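Local atomic coordinates of group 3 allergen SMIPP-S YvT004A06 (Sarcoptes scabiei type hominis, PDB entry 3H7T), a protein that belongs to the trypsin-like serine protease family but, as a scabies mite inactivated protease paralogue, probably lacks the peptidase activity of its active relatives. Residues 23-28 against 123-128; 53-58 against 63-68; 112-117 against 168-173; 179-184 against 212-217. All blocks are in the same frame, centred on the assembly; numbering follows the deposited sequence. Where two conformers were deposited one is given.

Contact 1 (23-28 against 123-128); sequences KPFCGG and SGWGST
Phe-25 and Trp-125 make the side-chain join between segments 23-28 and 123-128, tight only over a small patch, with the backbone of Gly-27 passing near the indole. CE2 of Phe-25 lies 3.7 Å from CB of Trp-125, while CZ of Phe-25 is 3.8 Å from CE3 of Trp-125. CE3 sits in the plane of the phenyl ring, at its edge, so the phenyl rim meets the foot and benzo corner of the indole. The planes stand at 90° with the six-membered rings' centroids 5.9 Å apart, yet the approach is oblique and makes neither a stack nor a T-shaped pair. Phe-25 reaches across because its CG is turned anti to the backbone N (chi1 179°). Both rings are buried, and Arg-60 makes a cation-pi contact with Phe-25.

The pair spans the two beta-barrels of the chymotrypsin-like fold, joining the approach to strand 26-30 in the first with the loop that begins at Trp-125, just after strand 119-124, in the second. Gly-27 is backbone-bonded to Ala-186, which by sequence probably stands where active relatives carry the catalytic serine. The disulfide between Cys-26 and Cys-42 ties down the first side, and NE1 of Trp-125 is bonded to Ser-58 O. Away from the aromatic patch the segments diverge: Lys-23 and Pro-24 are exposed, Pro-24 resting on Tyr-183, and in segment 123-128 Thr-128 is partly exposed.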
loop_
_atom_site.group_PDB
_atom_site.type_symbol
_atom_site.label_atom_id
_atom_site.label_comp_id
_atom_site.label_asym_id
_atom_site.label_seq_id
_atom_site.Cartn_x
_atom_site.Cartn_y
_atom_site.Cartn_z
ATOM N N LYS A 23 5.389 15.512 5.263
ATOM C CA LYS A 23 5.849 14.502 4.321
ATOM C C LYS A 23 4.697 14.047 3.407
ATOM O O LYS A 23 3.534 14.352 3.690
ATOM C CB LYS A 23 6.432 13.309 5.091
ATOM C CG LYS A 23 7.730 13.612 5.857
ATOM C CD LYS A 23 8.959 13.429 4.979
ATOM N N PRO A 24 5.014 13.319 2.313
ATOM C CA PRO A 24 3.990 12.806 1.389
ATOM C C PRO A 24 2.923 11.947 2.061
ATOM O O PRO A 24 3.228 11.190 2.983
ATOM C CB PRO A 24 4.805 11.951 0.412
ATOM C CG PRO A 24 6.139 12.589 0.402
ATOM C CD PRO A 24 6.376 13.069 1.801
ATOM N N PHE A 25 1.681 12.085 1.599
ATOM C CA PHE A 25 0.577 11.213 1.998
ATOM C C PHE A 25 0.801 9.792 1.464
ATOM O O PHE A 25 1.408 9.605 0.405
ATOM C CB PHE A 25 -0.752 11.767 1.454
ATOM C CG PHE A 25 -1.960 10.927 1.790
ATOM C CD1 PHE A 25 -2.618 11.081 3.004
ATOM C CD2 PHE A 25 -2.457 10.008 0.877
ATOM C CE1 PHE A 25 -3.740 10.319 3.312
ATOM C CE2 PHE A 25 -3.572 9.233 1.170
ATOM C CZ PHE A 25 -4.217 9.385 2.392
ATOM N N CYS A 26 0.320 8.813 2.226
ATOM C CA CYS A 26 0.280 7.416 1.818
ATOM C C CYS A 26 -1.027 6.771 2.234
ATOM O O CYS A 26 -1.722 7.267 3.127
ATOM C CB CYS A 26 1.410 6.637 2.475
ATOM S SG CYS A 26 3.009 6.940 1.742
ATOM N N GLY A 27 -1.350 5.659 1.583
ATOM C CA GLY A 27 -2.460 4.825 2.000
ATOM C C GLY A 27 -1.971 3.734 2.941
ATOM O O GLY A 27 -0.764 3.565 3.152
ATOM N N GLY A 28 -2.918 2.999 3.505
ATOM C CA GLY A 28 -2.624 1.916 4.442
ATOM C C GLY A 28 -3.787 0.938 4.475
ATOM O O GLY A 28 -4.796 1.133 3.784
ATOM N N SER A 123 -7.006 0.443 -3.982
ATOM C CA SER A 123 -7.804 1.598 -3.593
ATOM C C SER A 123 -6.955 2.581 -2.804
ATOM O O SER A 123 -6.156 2.182 -1.949
ATOM C CB SER A 123 -9.030 1.149 -2.781
ATOM O OG SER A 123 -8.635 0.402 -1.651
ATOM N N GLY A 124 -7.097 3.866 -3.121
ATOM C CA GLY A 124 -6.341 4.898 -2.432
ATOM C C GLY A 124 -6.698 6.300 -2.882
ATOM O O GLY A 124 -7.647 6.495 -3.647
ATOM N N TRP A 125 -5.928 7.265 -2.394
ATOM C CA TRP A 125 -6.188 8.691 -2.626
ATOM C C TRP A 125 -5.052 9.384 -3.375
ATOM O O TRP A 125 -4.916 10.600 -3.290
ATOM C CB TRP A 125 -6.390 9.413 -1.293
ATOM C CG TRP A 125 -7.599 8.990 -0.509
ATOM C CD1 TRP A 125 -8.837 9.565 -0.538
ATOM C CD2 TRP A 125 -7.666 7.936 0.452
ATOM N NE1 TRP A 125 -9.681 8.927 0.339
ATOM C CE2 TRP A 125 -8.990 7.918 0.961
ATOM C CE3 TRP A 125 -6.740 6.994 0.930
ATOM C CZ2 TRP A 125 -9.415 6.991 1.918
ATOM C CZ3 TRP A 125 -7.163 6.074 1.897
ATOM C CH2 TRP A 125 -8.488 6.081 2.378
ATOM N N GLY A 126 -4.245 8.623 -4.113
ATOM C CA GLY A 126 -3.137 9.206 -4.883
ATOM C C GLY A 126 -3.603 9.957 -6.119
ATOM O O GLY A 126 -4.800 9.952 -6.446
ATOM N N SER A 127 -2.645 10.563 -6.827
ATOM C CA SER A 127 -2.935 11.344 -8.029
ATOM C C SER A 127 -3.662 10.507 -9.080
ATOM O O SER A 127 -3.476 9.278 -9.151
ATOM C CB SER A 127 -1.644 11.941 -8.598
ATOM O OG SER A 127 -1.917 12.827 -9.666
ATOM N N THR A 128 -4.501 11.174 -9.878
ATOM C CA THR A 128 -5.309 10.513 -10.899
ATOM C C THR A 128 -4.910 10.863 -12.342
ATOM O O THR A 128 -5.641 10.562 -13.285
ATOM C CB THR A 128 -6.819 10.792 -10.698
ATOM O OG1 THR A 128 -7.049 12.205 -10.777
ATOM C CG2 THR A 128 -7.303 10.261 -9.328
#

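Contact 2 (53-58 against 63-68); sequences IHYGSS and KGTSVM
Segments 53-58 and 63-68 run antiparallel, the axes of strands 53-55 and 65-68 coming within 4.8 Å at 155° between their directions. Ile-53 with Val-67 and Tyr-55 with Thr-65 are hydrogen-bonded pairs, each closed by two bonds, flanking the non-hydrogen-bonded pair of His-54 and Ser-66. The straightest bond runs from Tyr-55 N to Thr-65 O at 3.0 Å, with 170° at the hydrogen.

Side chains of Ile-53, Tyr-55, Thr-65 and Val-67 share one face. A chi1 of 70° sets CG of Tyr-55 between its backbone N and carbonyl carbon, turning a ring face to Thr-65. CB of Thr-65 sits over that face 3.9 Å from the ring centroid of Tyr-55, a CH-pi contact shifted toward the hydroxyl end, where CG2 of Thr-65 is 3.5 Å from OH of Tyr-55. That hydroxyl is bonded to Lys-96 N. CG1 of Val-67 meets the Tyr-55 ring at its edge and packs 3.8 Å from CB of Ile-53. On the other face CE1 of His-54 lies 3.5 Å from Gly-64 N; Ser-66 OG lies at the ring edge, near its plane, 3.6 Å from the buried ND1 of His-54, which has no hydrogen-bonding partner, while NE2 bonds weakly to Thr-62 O and Tyr-59 O. Ser-57 OG bonds to Thr-62 O within the loop that joins the strands. The arrangement is a beta hairpin, strands 51-55 and 65-74 of the first barrel of the chymotrypsin-like fold.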
loop_
_atom_site.group_PDB
_atom_site.type_symbol
_atom_site.label_atom_id
_atom_site.label_comp_id
_atom_site.label_asym_id
_atom_site.label_seq_id
_atom_site.Cartn_x
_atom_site.Cartn_y
_atom_site.Cartn_z
ATOM N N ILE A 53 -3.366 8.144 11.507
ATOM C CA ILE A 53 -4.115 7.162 10.734
ATOM C C ILE A 53 -5.556 7.650 10.609
ATOM O O ILE A 53 -6.243 7.831 11.622
ATOM C CB ILE A 53 -4.066 5.748 11.383
ATOM C CG1 ILE A 53 -2.643 5.186 11.351
ATOM C CG2 ILE A 53 -5.011 4.780 10.678
ATOM C CD1 ILE A 53 -1.836 5.504 12.610
ATOM N N HIS A 54 -6.002 7.853 9.370
ATOM C CA HIS A 54 -7.345 8.363 9.084
ATOM C C HIS A 54 -8.193 7.229 8.524
ATOM O O HIS A 54 -7.874 6.676 7.470
ATOM C CB HIS A 54 -7.268 9.551 8.104
ATOM C CG HIS A 54 -8.603 10.104 7.703
ATOM N ND1 HIS A 54 -9.405 10.817 8.566
ATOM C CD2 HIS A 54 -9.263 10.069 6.521
ATOM C CE1 HIS A 54 -10.508 11.185 7.937
ATOM N NE2 HIS A 54 -10.447 10.739 6.696
ATOM N N TYR A 55 -9.259 6.878 9.246
ATOM C CA TYR A 55 -10.094 5.726 8.903
ATOM C C TYR A 55 -11.601 6.019 8.889
ATOM O O TYR A 55 -12.058 7.007 9.474
ATOM C CB TYR A 55 -9.783 4.537 9.828
ATOM C CG TYR A 55 -10.214 4.648 11.285
ATOM C CD1 TYR A 55 -11.488 4.246 11.688
ATOM C CD2 TYR A 55 -9.329 5.103 12.264
ATOM C CE1 TYR A 55 -11.880 4.311 13.019
ATOM C CE2 TYR A 55 -9.709 5.180 13.600
ATOM C CZ TYR A 55 -10.987 4.775 13.973
ATOM O OH TYR A 55 -11.374 4.836 15.296
ATOM N N GLY A 56 -12.351 5.154 8.206
ATOM C CA GLY A 56 -13.808 5.232 8.151
ATOM C C GLY A 56 -14.389 6.325 7.273
ATOM O O GLY A 56 -15.548 6.697 7.436
ATOM N N SER A 57 -13.595 6.832 6.331
ATOM C CA SER A 57 -14.059 7.886 5.432
ATOM C C SER A 57 -13.618 7.649 3.988
ATOM O O SER A 57 -12.523 7.142 3.748
ATOM C CB SER A 57 -13.552 9.250 5.916
ATOM O OG SER A 57 -14.002 10.292 5.071
ATOM N N SER A 58 -14.486 8.005 3.042
ATOM C CA SER A 58 -14.143 8.041 1.609
ATOM C C SER A 58 -13.206 9.208 1.274
ATOM O O SER A 58 -12.571 9.229 0.212
ATOM C CB SER A 58 -15.412 8.165 0.757
ATOM O OG SER A 58 -16.305 7.091 0.981
ATOM N N LYS A 63 -13.758 13.820 7.720
ATOM C CA LYS A 63 -15.004 13.065 7.942
ATOM C C LYS A 63 -14.848 11.627 8.393
ATOM O O LYS A 63 -15.704 10.786 8.116
ATOM C CB LYS A 63 -15.933 13.137 6.723
ATOM C CG LYS A 63 -16.962 14.235 6.817
ATOM C CD LYS A 63 -17.572 14.535 5.475
ATOM C CE LYS A 63 -18.483 15.738 5.585
ATOM N NZ LYS A 63 -18.453 16.539 4.345
ATOM N N GLY A 64 -13.771 11.329 9.097
ATOM C CA GLY A 64 -13.686 10.020 9.712
ATOM C C GLY A 64 -13.216 10.158 11.135
ATOM O O GLY A 64 -13.683 11.016 11.889
ATOM N N THR A 65 -12.265 9.313 11.480
ATOM C CA THR A 65 -11.637 9.350 12.778
ATOM C C THR A 65 -10.140 9.320 12.536
ATOM O O THR A 65 -9.664 8.639 11.623
ATOM C CB THR A 65 -12.083 8.147 13.619
ATOM O OG1 THR A 65 -13.506 8.002 13.504
ATOM C CG2 THR A 65 -11.696 8.326 15.091
ATOM N N SER A 66 -9.410 10.095 13.326
ATOM C CA SER A 66 -7.960 10.111 13.253
ATOM C C SER A 66 -7.403 9.631 14.579
ATOM O O SER A 66 -7.933 9.955 15.641
ATOM C CB SER A 66 -7.446 11.508 12.924
ATOM O OG SER A 66 -7.956 11.949 11.672
ATOM N N VAL A 67 -6.346 8.836 14.500
ATOM C CA VAL A 67 -5.706 8.267 15.675
ATOM C C VAL A 67 -4.199 8.344 15.454
ATOM O O VAL A 67 -3.705 8.066 14.352
ATOM C CB VAL A 67 -6.197 6.810 15.944
ATOM C CG1 VAL A 67 -5.871 5.879 14.773
ATOM C CG2 VAL A 67 -5.636 6.264 17.252
ATOM N N MET A 68 -3.482 8.756 16.494
ATOM C CA MET A 68 -2.039 8.924 16.422
ATOM C C MET A 68 -1.337 7.567 16.398
ATOM O O MET A 68 -1.855 6.581 16.928
ATOM C CB MET A 68 -1.557 9.743 17.624
ATOM C CG MET A 68 -0.593 10.879 17.289
ATOM S SD MET A 68 -1.241 12.037 16.055
ATOM C CE MET A 68 -0.526 13.587 16.610
#

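Contact 3 (112-117 against 168-173); sequences YDPEPD and GVFCAG
Pro-114 and Phe-170 carry nearly all the surface buried between segments 112-117 and 168-173, with a small share from Asp-113. The proline presents the corner of its ring: CG stands 3.6 Å from the centroid of the Phe-170 ring and only 10° off the ring normal, a CH-pi contact placed almost squarely over the centre of one face. Its closest single carbon is CD2 of Phe-170, also 3.6 Å from CG of Pro-114. CD of the same proline leans over the near side, 3.8 Å from CD2 of Phe-170, and the two side chains cross at about a right angle. The phenyl group is raised from its strand toward the proline by a chi1 of 69°, which sets CG between the backbone N and the carbonyl carbon.

Phe-214, on the adjoining strand, approaches Phe-170 from the side opposite Pro-114, with its ring plane inclined by about 10°. The aromatic group is therefore covered from both sides. Asp-113 only brushes the phenylalanine, OD1 lying 4.2 Å from CB of Phe-170; its carboxylate is turned chiefly to Arg-149, with which OD1 forms a salt bridge. Arg-149 also bonds to the backbone O of Val-169, so it bridges the two segments from outside. One residue on from Phe-170, Cys-171 is joined to Cys-152 by a disulfide, which links strand 169-172 to helix 149-157. The loop leading into strand 119-124 thus packs, through its proline, on the second barrel of the chymotrypsin-like fold.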
loop_
_atom_site.group_PDB
_atom_site.type_symbol
_atom_site.label_atom_id
_atom_site.label_comp_id
_atom_site.label_asym_id
_atom_site.label_seq_id
_atom_site.Cartn_x
_atom_site.Cartn_y
_atom_site.Cartn_z
ATOM N N TYR A 112 2.149 -16.456 -0.814
ATOM C CA TYR A 112 1.143 -16.206 -1.848
ATOM C C TYR A 112 1.722 -15.321 -2.957
ATOM O O TYR A 112 2.416 -14.333 -2.680
ATOM C CB TYR A 112 -0.117 -15.562 -1.263
ATOM C CG TYR A 112 -1.238 -15.467 -2.275
ATOM C CD1 TYR A 112 -2.118 -16.531 -2.470
ATOM C CD2 TYR A 112 -1.394 -14.329 -3.072
ATOM C CE1 TYR A 112 -3.135 -16.458 -3.414
ATOM C CE2 TYR A 112 -2.398 -14.249 -4.021
ATOM C CZ TYR A 112 -3.271 -15.308 -4.183
ATOM O OH TYR A 112 -4.272 -15.227 -5.117
ATOM N N ASP A 113 1.461 -15.694 -4.207
ATOM C CA ASP A 113 1.992 -14.958 -5.351
ATOM C C ASP A 113 0.914 -14.859 -6.424
ATOM O O ASP A 113 0.591 -15.865 -7.062
ATOM C CB ASP A 113 3.256 -15.650 -5.896
ATOM C CG ASP A 113 4.101 -14.736 -6.806
ATOM O OD1 ASP A 113 3.804 -13.524 -6.933
ATOM O OD2 ASP A 113 5.081 -15.241 -7.398
ATOM N N PRO A 114 0.342 -13.648 -6.619
ATOM C CA PRO A 114 -0.778 -13.499 -7.554
ATOM C C PRO A 114 -0.393 -13.946 -8.962
ATOM O O PRO A 114 0.678 -13.582 -9.459
ATOM C CB PRO A 114 -1.068 -11.987 -7.547
ATOM C CG PRO A 114 -0.334 -11.431 -6.380
ATOM C CD PRO A 114 0.813 -12.347 -6.105
ATOM N N GLU A 115 -1.267 -14.726 -9.592
ATOM C CA GLU A 115 -0.992 -15.288 -10.912
ATOM C C GLU A 115 -1.130 -14.213 -11.982
ATOM O O GLU A 115 -2.045 -13.396 -11.905
ATOM C CB GLU A 115 -1.947 -16.449 -11.223
ATOM C CG GLU A 115 -1.846 -17.624 -10.261
ATOM C CD GLU A 115 -2.367 -18.909 -10.864
ATOM N N PRO A 116 -0.225 -14.215 -12.986
ATOM C CA PRO A 116 -0.363 -13.318 -14.142
ATOM C C PRO A 116 -1.743 -13.440 -14.765
ATOM O O PRO A 116 -2.304 -14.536 -14.811
ATOM C CB PRO A 116 0.689 -13.838 -15.121
ATOM C CG PRO A 116 1.721 -14.477 -14.264
ATOM C CD PRO A 116 1.016 -15.009 -13.045
ATOM N N ASP A 117 -2.283 -12.307 -15.208
ATOM C CA ASP A 117 -3.611 -12.226 -15.832
ATOM C C ASP A 117 -4.790 -12.248 -14.852
ATOM O O ASP A 117 -5.933 -12.042 -15.256
ATOM C CB ASP A 117 -3.775 -13.272 -16.951
ATOM C CG ASP A 117 -2.830 -13.027 -18.118
ATOM O OD1 ASP A 117 -2.388 -11.870 -18.311
ATOM O OD2 ASP A 117 -2.528 -13.992 -18.849
ATOM N N GLY A 168 10.015 -10.420 -3.688
ATOM C CA GLY A 168 9.198 -9.801 -2.644
ATOM C C GLY A 168 8.220 -8.747 -3.163
ATOM O O GLY A 168 7.528 -8.091 -2.372
ATOM N N VAL A 169 8.187 -8.562 -4.482
ATOM C CA VAL A 169 7.145 -7.757 -5.127
ATOM C C VAL A 169 6.456 -8.515 -6.242
ATOM O O VAL A 169 6.997 -9.492 -6.769
ATOM C CB VAL A 169 7.669 -6.379 -5.676
ATOM C CG1 VAL A 169 8.185 -5.495 -4.536
ATOM C CG2 VAL A 169 8.718 -6.554 -6.781
ATOM N N PHE A 170 5.256 -8.063 -6.595
ATOM C CA PHE A 170 4.626 -8.456 -7.849
ATOM C C PHE A 170 4.258 -7.206 -8.630
ATOM O O PHE A 170 4.198 -6.106 -8.065
ATOM C CB PHE A 170 3.408 -9.370 -7.623
ATOM C CG PHE A 170 2.224 -8.699 -6.979
ATOM C CD1 PHE A 170 1.273 -8.028 -7.754
ATOM C CD2 PHE A 170 2.034 -8.777 -5.603
ATOM C CE1 PHE A 170 0.158 -7.419 -7.155
ATOM C CE2 PHE A 170 0.921 -8.170 -4.990
ATOM C CZ PHE A 170 -0.024 -7.501 -5.769
ATOM N N CYS A 171 4.036 -7.374 -9.932
ATOM C CA CYS A 171 3.744 -6.245 -10.813
ATOM C C CYS A 171 2.301 -6.331 -11.256
ATOM O O CYS A 171 1.781 -7.431 -11.473
ATOM C CB CYS A 171 4.652 -6.270 -12.045
ATOM S SG CYS A 171 6.423 -6.060 -11.685
ATOM N N ALA A 172 1.661 -5.171 -11.384
ATOM C CA ALA A 172 0.291 -5.103 -11.855
ATOM C C ALA A 172 0.004 -3.759 -12.502
ATOM O O ALA A 172 0.652 -2.751 -12.189
ATOM C CB ALA A 172 -0.694 -5.392 -10.717
ATOM N N GLY A 173 -0.964 -3.769 -13.416
ATOM C CA GLY A 173 -1.329 -2.595 -14.191
ATOM C C GLY A 173 -0.350 -2.367 -15.326
ATOM O O GLY A 173 0.258 -3.311 -15.850
#

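Contact 4 (179-184 against 212-217); sequences TYIGYG and SVFLRV
Ser-212 and Ile-181 meet with matching first torsions: OG of Ser-212 is anti to its own carbonyl carbon (chi1 -63°), and CG1 of Ile-181 takes the same position on its residue (chi1 -71°). The first turn aims the serine hydroxyl at the loop backbone, and the second lays the isoleucine's longer branch against the strand. Ile-181 N donates to Ser-212 OG at 2.9 Å with an almost linear 178° at the hydrogen. This is a side-chain grip on a backbone amide and no part of a sheet pairing. Around it the packing is close: CG1 of Ile-181 is 3.6 Å from CB of Ser-212, and OG of Ser-212 is 3.6 Å from CA of Tyr-180.

In trypsin-like proteases the segment before the GDSGGP motif and the strand equivalent to 212-216 form walls of the S1 specificity pocket. By that correspondence Ile-181, Tyr-180 and Ser-212 probably sit where the pocket would be; here the motif reads GDAGDP, consistent with an inactivated enzyme. Further along the strand, CG1 of Ile-181 lies 3.8 Å from CZ of Phe-214, and CD1 of Ile-181 is 3.9 Å from the same CZ. The isoleucine thus approaches the outer end of the ring at a slant. Phe-144 packs on Ile-181 and Ser-212 and meets Phe-214 edge-to-face. Tyr-180 directs its OH to Glu-178 OE1; Glu-178 and Glu-209 belong to a zinc site, and the tyrosine side chain comes within about 4 Å of a bound zinc ion.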
loop_
_atom_site.group_PDB
_atom_site.type_symbol
_atom_site.label_atom_id
_atom_site.label_comp_id
_atom_site.label_asym_id
_atom_site.label_seq_id
_atom_site.Cartn_x
_atom_site.Cartn_y
_atom_site.Cartn_z
ATOM N N THR A 179 -3.598 1.619 -16.277
ATOM C CA THR A 179 -3.954 1.761 -14.871
ATOM C C THR A 179 -2.642 1.801 -14.081
ATOM O O THR A 179 -1.786 0.950 -14.280
ATOM C CB THR A 179 -4.844 0.565 -14.419
ATOM O OG1 THR A 179 -6.051 0.557 -15.192
ATOM C CG2 THR A 179 -5.227 0.675 -12.981
ATOM N N TYR A 180 -2.477 2.802 -13.212
ATOM C CA TYR A 180 -1.193 3.022 -12.531
ATOM C C TYR A 180 -1.355 3.536 -11.105
ATOM O O TYR A 180 -2.324 4.232 -10.784
ATOM C CB TYR A 180 -0.332 4.035 -13.304
ATOM C CG TYR A 180 -0.125 3.732 -14.777
ATOM C CD1 TYR A 180 0.974 2.988 -15.203
ATOM C CD2 TYR A 180 -1.011 4.224 -15.748
ATOM C CE1 TYR A 180 1.180 2.719 -16.550
ATOM C CE2 TYR A 180 -0.819 3.954 -17.100
ATOM C CZ TYR A 180 0.281 3.194 -17.492
ATOM O OH TYR A 180 0.493 2.921 -18.828
ATOM N N ILE A 181 -0.385 3.196 -10.261
ATOM C CA ILE A 181 -0.244 3.804 -8.942
ATOM C C ILE A 181 0.200 5.262 -9.145
ATOM O O ILE A 181 1.147 5.524 -9.885
ATOM C CB ILE A 181 0.767 2.988 -8.090
ATOM C CG1 ILE A 181 0.144 1.643 -7.687
ATOM C CG2 ILE A 181 1.305 3.777 -6.862
ATOM C CD1 ILE A 181 -1.107 1.764 -6.758
ATOM N N GLY A 182 -0.516 6.198 -8.521
ATOM C CA GLY A 182 -0.171 7.617 -8.588
ATOM C C GLY A 182 0.611 8.078 -7.373
ATOM O O GLY A 182 0.779 7.326 -6.414
ATOM N N TYR A 183 1.102 9.316 -7.418
ATOM C CA TYR A 183 1.799 9.926 -6.279
ATOM C C TYR A 183 0.804 10.034 -5.138
ATOM O O TYR A 183 -0.301 10.519 -5.335
ATOM C CB TYR A 183 2.353 11.310 -6.649
ATOM C CG TYR A 183 3.134 11.999 -5.546
ATOM C CD1 TYR A 183 4.481 11.706 -5.334
ATOM C CD2 TYR A 183 2.529 12.960 -4.726
ATOM C CE1 TYR A 183 5.209 12.341 -4.328
ATOM C CE2 TYR A 183 3.256 13.610 -3.712
ATOM C CZ TYR A 183 4.593 13.289 -3.524
ATOM O OH TYR A 183 5.321 13.902 -2.537
ATOM N N GLY A 184 1.200 9.579 -3.949
ATOM C CA GLY A 184 0.267 9.441 -2.833
ATOM C C GLY A 184 -0.352 8.056 -2.649
ATOM O O GLY A 184 -1.017 7.795 -1.640
ATOM N N SER A 212 2.912 -1.088 -12.374
ATOM C CA SER A 212 3.178 -0.616 -11.022
ATOM C C SER A 212 3.701 -1.752 -10.127
ATOM O O SER A 212 3.496 -2.927 -10.418
ATOM C CB SER A 212 1.919 0.017 -10.413
ATOM O OG SER A 212 1.539 1.153 -11.167
ATOM N N VAL A 213 4.346 -1.387 -9.025
ATOM C CA VAL A 213 5.003 -2.367 -8.158
ATOM C C VAL A 213 4.329 -2.450 -6.790
ATOM O O VAL A 213 4.023 -1.425 -6.157
ATOM C CB VAL A 213 6.525 -2.042 -8.044
ATOM C CG1 VAL A 213 7.229 -2.920 -6.998
ATOM C CG2 VAL A 213 7.185 -2.193 -9.415
ATOM N N PHE A 214 4.122 -3.684 -6.333
ATOM C CA PHE A 214 3.397 -3.955 -5.114
ATOM C C PHE A 214 4.199 -4.920 -4.265
ATOM O O PHE A 214 4.613 -5.976 -4.750
ATOM C CB PHE A 214 2.048 -4.618 -5.432
ATOM C CG PHE A 214 1.074 -3.729 -6.153
ATOM C CD1 PHE A 214 0.090 -3.046 -5.443
ATOM C CD2 PHE A 214 1.121 -3.593 -7.550
ATOM C CE1 PHE A 214 -0.823 -2.215 -6.102
ATOM C CE2 PHE A 214 0.212 -2.767 -8.212
ATOM C CZ PHE A 214 -0.757 -2.073 -7.480
ATOM N N LEU A 215 4.385 -4.590 -2.991
ATOM C CA LEU A 215 4.970 -5.543 -2.066
ATOM C C LEU A 215 4.127 -6.819 -2.063
ATOM O O LEU A 215 2.899 -6.771 -1.948
ATOM C CB LEU A 215 5.063 -4.975 -0.653
ATOM C CG LEU A 215 5.780 -5.901 0.328
ATOM C CD1 LEU A 215 7.136 -5.311 0.685
ATOM C CD2 LEU A 215 4.923 -6.136 1.569
ATOM N N ARG A 216 4.791 -7.955 -2.217
ATOM C CA ARG A 216 4.113 -9.248 -2.137
ATOM C C ARG A 216 3.988 -9.597 -0.661
ATOM O O ARG A 216 4.961 -10.035 -0.032
ATOM C CB ARG A 216 4.918 -10.326 -2.876
ATOM C CG ARG A 216 4.075 -11.533 -3.311
ATOM C CD ARG A 216 4.671 -12.879 -2.947
ATOM N NE ARG A 216 5.934 -13.167 -3.599
ATOM C CZ ARG A 216 6.425 -14.389 -3.813
ATOM N NH1 ARG A 216 7.599 -14.508 -4.402
ATOM N NH2 ARG A 216 5.762 -15.485 -3.456
ATOM N N VAL A 217 2.791 -9.400 -0.115
ATOM C CA VAL A 217 2.539 -9.620 1.310
ATOM C C VAL A 217 2.846 -11.054 1.752
ATOM O O VAL A 217 3.459 -11.250 2.796
ATOM C CB VAL A 217 1.104 -9.202 1.725
ATOM C CG1 VAL A 217 0.877 -9.459 3.216
ATOM C CG2 VAL A 217 0.877 -7.713 1.427
#

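Contacts 1 and 2 touch through the indole, Trp-125 CZ2 packing 3.6 Å from Ser-57 O, although their centres are 14 Å apart. Contact 1 also meets contact 4, 10 Å away between centres: across the junction of the two barrels Phe-25 CD2 lies 3.6 Å from Gly-184 O. Contacts 3 and 4 share neighbouring strands, with Ala-172 O 2.8 Å from Ser-212 N. Contacts 2 and 3 are the most distant, 29 Å between centres, on opposite sides of the chain's centre. Contact 4 probably corresponds, by sequence, to the S1 region of active relatives. The side chains of Tyr-180 in contact 4 and Asp-113 in contact 3 are about 4 Å and 8 Å, respectively, from a bound zinc ion.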